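Long-range contact in methanol--corrinoid protein co-methyltransferase (Methanosarcina barkeri, PDB 2I2X), which catalyses the transfer of the methyl group of methanol to the cob(I)amide cofactor bound by its partner MtaC, a step in methanogenesis from methanol: residues Arg5-Met17 with Tyr376-Ile389. Residues are numbered along the deposited sequence; the frame is centred on the assembly and turned at random.
Sequences RYTSMAYANADEM and YRVGQSIVKDGDNI
Arg5 bends over the turn after helix 372-383: Ile389 CG2 lies over one face of the Arg5 guanidinium, 3.9 Å from Arg5 CZ, and Arg5 CB rests 3.4 Å from Gly386 O. At Tyr6 the backbone makes the contact, Tyr6 O taking a CA-H...O approach of 3.2 Å from Gly386 CA; the Tyr6 ring turns away to helices 240-259 and 273-280. The backbone of Thr7 and Ser8 covers the branches of Val383, and Thr7 CG2 touches the carboxylate of Asp387. This N-terminal segment, ahead of the TIM-barrel strands, runs antiparallel to the last turns of helix 372-383, one of the helices that follow those strands, away from the metal and corrinoid sites. Met9, bent at chi2 and chi3 (-69° and -68°), curls back: Met9 SD sits 3.6 Å from Gly379 C, and Met9 CE lies over one face of the Tyr376 ring, 3.8 Å from its centroid, a CH-pi contact within a Met-aromatic pair whose SD stands farther above the face. Tyr376 OH donates to Tyr11 O at 2.6 Å, tilted 35° from the carbonyl plane. Asn13 C and Ala14 N cover the opposite ring face, Ala14 CB closes on Tyr376 CB at 3.7 Å, and Met17 SD lies at the ring edge. A leucine in place of Tyr376 would probably leave Tyr11 O without this donor and open a gap between the Met9 methyl and the Asn13-Ala14 peptide.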
loop_
_atom_site.group_PDB
_atom_site.type_symbol
_atom_site.label_atom_id
_atom_site.label_comp_id
_atom_site.label_asym_id
_atom_site.label_seq_id
_atom_site.Cartn_x
_atom_site.Cartn_y
_atom_site.Cartn_z
ATOM N N ARG A 5 -23.168 33.573 3.613
ATOM C CA ARG A 5 -22.393 33.335 2.390
ATOM C C ARG A 5 -21.070 34.087 2.289
ATOM O O ARG A 5 -20.947 35.172 2.821
ATOM C CB ARG A 5 -23.273 33.539 1.161
ATOM C CG ARG A 5 -24.672 33.023 1.419
ATOM C CD ARG A 5 -25.253 32.261 0.269
ATOM N NE ARG A 5 -25.049 30.844 0.468
ATOM C CZ ARG A 5 -25.992 29.904 0.449
ATOM N NH1 ARG A 5 -27.273 30.187 0.225
ATOM N NH2 ARG A 5 -25.622 28.642 0.642
ATOM N N TYR A 6 -20.084 33.493 1.617
ATOM C CA TYR A 6 -18.764 34.107 1.487
ATOM C C TYR A 6 -18.736 35.091 0.345
ATOM O O TYR A 6 -19.119 34.762 -0.764
ATOM C CB TYR A 6 -17.649 33.049 1.306
ATOM C CG TYR A 6 -17.229 32.426 2.602
ATOM C CD1 TYR A 6 -16.144 32.920 3.323
ATOM C CD2 TYR A 6 -17.939 31.348 3.137
ATOM C CE1 TYR A 6 -15.779 32.348 4.556
ATOM C CE2 TYR A 6 -17.582 30.767 4.356
ATOM C CZ TYR A 6 -16.508 31.285 5.056
ATOM O OH TYR A 6 -16.173 30.715 6.243
ATOM N N THR A 7 -18.266 36.301 0.622
ATOM C CA THR A 7 -18.178 37.348 -0.412
ATOM C C THR A 7 -16.800 37.957 -0.396
ATOM O O THR A 7 -16.543 38.968 -1.053
ATOM C CB THR A 7 -19.318 38.435 -0.291
ATOM O OG1 THR A 7 -19.431 38.872 1.067
ATOM C CG2 THR A 7 -20.684 37.837 -0.703
ATOM N N SER A 8 -15.896 37.331 0.360
ATOM C CA SER A 8 -14.488 37.723 0.319
ATOM C C SER A 8 -13.615 36.511 0.596
ATOM O O SER A 8 -14.142 35.476 0.999
ATOM C CB SER A 8 -14.194 38.889 1.272
ATOM O OG SER A 8 -14.690 38.593 2.549
ATOM N N MET A 9 -12.312 36.639 0.323
ATOM C CA MET A 9 -11.316 35.581 0.510
ATOM C C MET A 9 -10.618 35.727 1.872
ATOM O O MET A 9 -10.191 36.810 2.235
ATOM C CB MET A 9 -10.221 35.687 -0.569
ATOM C CG MET A 9 -10.644 35.747 -2.034
ATOM S SD MET A 9 -11.312 34.194 -2.552
ATOM C CE MET A 9 -9.884 33.092 -2.507
ATOM N N ALA A 10 -10.479 34.631 2.606
ATOM C CA ALA A 10 -9.721 34.582 3.859
ATOM C C ALA A 10 -8.262 34.965 3.698
ATOM O O ALA A 10 -7.666 35.536 4.599
ATOM C CB ALA A 10 -9.801 33.196 4.451
ATOM N N TYR A 11 -7.687 34.639 2.559
ATOM C CA TYR A 11 -6.303 34.915 2.292
ATOM C C TYR A 11 -6.208 36.064 1.296
ATOM O O TYR A 11 -6.985 36.124 0.352
ATOM C CB TYR A 11 -5.643 33.668 1.659
ATOM C CG TYR A 11 -5.429 32.513 2.591
ATOM C CD1 TYR A 11 -4.273 32.423 3.381
ATOM C CD2 TYR A 11 -6.360 31.489 2.674
ATOM C CE1 TYR A 11 -4.078 31.331 4.260
ATOM C CE2 TYR A 11 -6.180 30.398 3.550
ATOM C CZ TYR A 11 -5.037 30.323 4.321
ATOM O OH TYR A 11 -4.890 29.249 5.170
ATOM N N ALA A 12 -5.217 36.938 1.461
ATOM C CA ALA A 12 -5.056 38.088 0.561
ATOM C C ALA A 12 -4.582 37.708 -0.829
ATOM O O ALA A 12 -4.883 38.411 -1.781
ATOM C CB ALA A 12 -4.105 39.118 1.173
ATOM N N ASN A 13 -3.821 36.611 -0.941
ATOM C CA ASN A 13 -3.335 36.090 -2.230
ATOM C C ASN A 13 -2.907 34.625 -2.058
ATOM O O ASN A 13 -2.749 34.162 -0.917
ATOM C CB ASN A 13 -2.167 36.952 -2.748
ATOM C CG ASN A 13 -0.967 36.960 -1.782
ATOM O OD1 ASN A 13 -0.363 35.918 -1.523
ATOM N ND2 ASN A 13 -0.615 38.132 -1.266
ATOM N N ALA A 14 -2.679 33.915 -3.169
ATOM C CA ALA A 14 -2.357 32.467 -3.149
ATOM C C ALA A 14 -1.087 32.132 -2.386
ATOM O O ALA A 14 -0.987 31.082 -1.767
ATOM C CB ALA A 14 -2.285 31.888 -4.583
ATOM N N ASP A 15 -0.122 33.040 -2.423
ATOM C CA ASP A 15 1.183 32.794 -1.827
ATOM C C ASP A 15 1.173 32.725 -0.308
ATOM O O ASP A 15 2.171 32.305 0.292
ATOM C CB ASP A 15 2.225 33.810 -2.303
ATOM C CG ASP A 15 3.619 33.450 -1.835
ATOM O OD1 ASP A 15 4.198 32.500 -2.386
ATOM O OD2 ASP A 15 4.126 34.095 -0.891
ATOM N N GLU A 16 0.059 33.112 0.304
ATOM C CA GLU A 16 -0.098 33.049 1.760
ATOM C C GLU A 16 -0.502 31.639 2.202
ATOM O O GLU A 16 -0.401 31.285 3.404
ATOM C CB GLU A 16 -1.202 34.024 2.235
ATOM C CG GLU A 16 -0.744 35.426 2.614
ATOM C CD GLU A 16 -1.895 36.417 2.940
ATOM O OE1 GLU A 16 -3.107 36.042 2.956
ATOM O OE2 GLU A 16 -1.561 37.614 3.183
ATOM N N MET A 17 -1.015 30.860 1.252
ATOM C CA MET A 17 -1.431 29.494 1.530
ATOM C C MET A 17 -0.237 28.514 1.646
ATOM O O MET A 17 0.757 28.584 0.891
ATOM C CB MET A 17 -2.410 29.022 0.471
ATOM C CG MET A 17 -3.709 29.864 0.409
ATOM S SD MET A 17 -4.787 29.315 -0.924
ATOM C CE MET A 17 -5.523 27.949 -0.070
ATOM N N TYR A 376 -6.985 29.450 -6.155
ATOM C CA TYR A 376 -7.261 30.736 -5.520
ATOM C C TYR A 376 -8.070 31.611 -6.486
ATOM O O TYR A 376 -9.049 32.249 -6.099
ATOM C CB TYR A 376 -5.946 31.439 -5.128
ATOM C CG TYR A 376 -6.146 32.739 -4.395
ATOM C CD1 TYR A 376 -6.245 33.967 -5.089
ATOM C CD2 TYR A 376 -6.261 32.750 -3.002
ATOM C CE1 TYR A 376 -6.470 35.185 -4.385
ATOM C CE2 TYR A 376 -6.462 33.934 -2.287
ATOM C CZ TYR A 376 -6.579 35.147 -2.963
ATOM O OH TYR A 376 -6.787 36.285 -2.203
ATOM N N ARG A 377 -7.646 31.627 -7.740
ATOM C CA ARG A 377 -8.306 32.406 -8.780
ATOM C C ARG A 377 -9.773 31.945 -8.937
ATOM O O ARG A 377 -10.686 32.782 -9.002
ATOM C CB ARG A 377 -7.517 32.298 -10.086
ATOM C CG ARG A 377 -8.104 33.001 -11.274
ATOM C CD ARG A 377 -7.236 32.838 -12.523
ATOM N NE ARG A 377 -7.948 33.187 -13.761
ATOM C CZ ARG A 377 -7.396 33.205 -14.985
ATOM N NH1 ARG A 377 -6.117 32.885 -15.165
ATOM N NH2 ARG A 377 -8.134 33.525 -16.045
ATOM N N VAL A 378 -9.996 30.630 -8.951
ATOM C CA VAL A 378 -11.346 30.098 -9.017
ATOM C C VAL A 378 -12.095 30.509 -7.775
ATOM O O VAL A 378 -13.232 30.912 -7.859
ATOM C CB VAL A 378 -11.377 28.576 -9.189
ATOM C CG1 VAL A 378 -12.804 28.028 -8.993
ATOM C CG2 VAL A 378 -10.823 28.187 -10.561
ATOM N N GLY A 379 -11.422 30.456 -6.630
ATOM C CA GLY A 379 -11.907 31.087 -5.397
ATOM C C GLY A 379 -12.446 32.514 -5.580
ATOM O O GLY A 379 -13.550 32.820 -5.090
ATOM N N GLN A 380 -11.683 33.376 -6.269
ATOM C CA GLN A 380 -12.057 34.793 -6.451
ATOM C C GLN A 380 -13.322 34.940 -7.318
ATOM O O GLN A 380 -14.132 35.867 -7.124
ATOM C CB GLN A 380 -10.926 35.618 -7.088
ATOM C CG GLN A 380 -9.773 35.954 -6.171
ATOM C CD GLN A 380 -8.546 36.477 -6.924
ATOM O OE1 GLN A 380 -8.106 35.893 -7.924
ATOM N NE2 GLN A 380 -7.974 37.569 -6.431
ATOM N N SER A 381 -13.485 34.013 -8.256
ATOM C CA SER A 381 -14.567 34.099 -9.203
ATOM C C SER A 381 -15.856 33.694 -8.504
ATOM O O SER A 381 -16.954 34.132 -8.888
ATOM C CB SER A 381 -14.292 33.222 -10.430
ATOM O OG SER A 381 -14.564 31.866 -10.156
ATOM N N ILE A 382 -15.726 32.885 -7.462
ATOM C CA ILE A 382 -16.882 32.505 -6.663
ATOM C C ILE A 382 -17.371 33.642 -5.763
ATOM O O ILE A 382 -18.567 33.935 -5.734
ATOM C CB ILE A 382 -16.576 31.240 -5.816
ATOM C CG1 ILE A 382 -16.314 30.043 -6.769
ATOM C CG2 ILE A 382 -17.695 30.974 -4.749
ATOM C CD1 ILE A 382 -15.634 28.878 -6.123
ATOM N N VAL A 383 -16.463 34.275 -5.019
ATOM C CA VAL A 383 -16.891 35.190 -3.973
ATOM C C VAL A 383 -17.450 36.474 -4.583
ATOM O O VAL A 383 -18.304 37.133 -3.978
ATOM C CB VAL A 383 -15.767 35.489 -2.926
ATOM C CG1 VAL A 383 -15.325 34.211 -2.242
ATOM C CG2 VAL A 383 -14.578 36.205 -3.565
ATOM N N LYS A 384 -17.004 36.803 -5.797
ATOM C CA LYS A 384 -17.491 38.013 -6.472
ATOM C C LYS A 384 -19.015 37.996 -6.718
ATOM O O LYS A 384 -19.583 39.041 -6.987
ATOM C CB LYS A 384 -16.667 38.370 -7.736
ATOM C CG LYS A 384 -16.894 37.473 -8.949
ATOM C CD LYS A 384 -16.068 37.891 -10.155
ATOM C CE LYS A 384 -16.709 37.317 -11.402
ATOM N NZ LYS A 384 -15.784 36.636 -12.356
ATOM N N ASP A 385 -19.656 36.825 -6.585
ATOM C CA ASP A 385 -21.130 36.677 -6.618
ATOM C C ASP A 385 -21.614 35.716 -5.520
ATOM O O ASP A 385 -22.596 34.994 -5.674
ATOM C CB ASP A 385 -21.633 36.260 -8.020
ATOM C CG ASP A 385 -21.577 37.419 -9.044
ATOM O OD1 ASP A 385 -20.820 37.313 -10.032
ATOM O OD2 ASP A 385 -22.279 38.451 -8.874
ATOM N N GLY A 386 -20.920 35.743 -4.387
ATOM C CA GLY A 386 -21.116 34.773 -3.316
ATOM C C GLY A 386 -22.509 34.568 -2.772
ATOM O O GLY A 386 -22.797 33.508 -2.181
ATOM N N ASP A 387 -23.389 35.561 -2.942
ATOM C CA ASP A 387 -24.769 35.439 -2.422
ATOM C C ASP A 387 -25.638 34.593 -3.314
ATOM O O ASP A 387 -26.633 34.072 -2.871
ATOM C CB ASP A 387 -25.416 36.804 -2.199
ATOM C CG ASP A 387 -24.725 37.599 -1.109
ATOM O OD1 ASP A 387 -24.578 37.073 0.022
ATOM O OD2 ASP A 387 -24.331 38.767 -1.380
ATOM N N ASN A 388 -25.213 34.437 -4.556
ATOM C CA ASN A 388 -25.940 33.778 -5.609
ATOM C C ASN A 388 -25.329 32.391 -5.928
ATOM O O ASN A 388 -24.236 32.292 -6.534
ATOM C CB ASN A 388 -25.843 34.698 -6.823
ATOM C CG ASN A 388 -26.785 34.308 -7.946
ATOM O OD1 ASN A 388 -26.800 33.154 -8.391
ATOM N ND2 ASN A 388 -27.562 35.284 -8.438
ATOM N N ILE A 389 -26.032 31.323 -5.553
ATOM C CA ILE A 389 -25.469 29.972 -5.684
ATOM C C ILE A 389 -25.335 29.471 -7.115
ATOM O O ILE A 389 -24.433 28.666 -7.413
ATOM C CB ILE A 389 -26.218 28.914 -4.828
ATOM C CG1 ILE A 389 -27.721 28.850 -5.182
ATOM C CG2 ILE A 389 -25.997 29.187 -3.337
ATOM C CD1 ILE A 389 -28.466 27.681 -4.527
#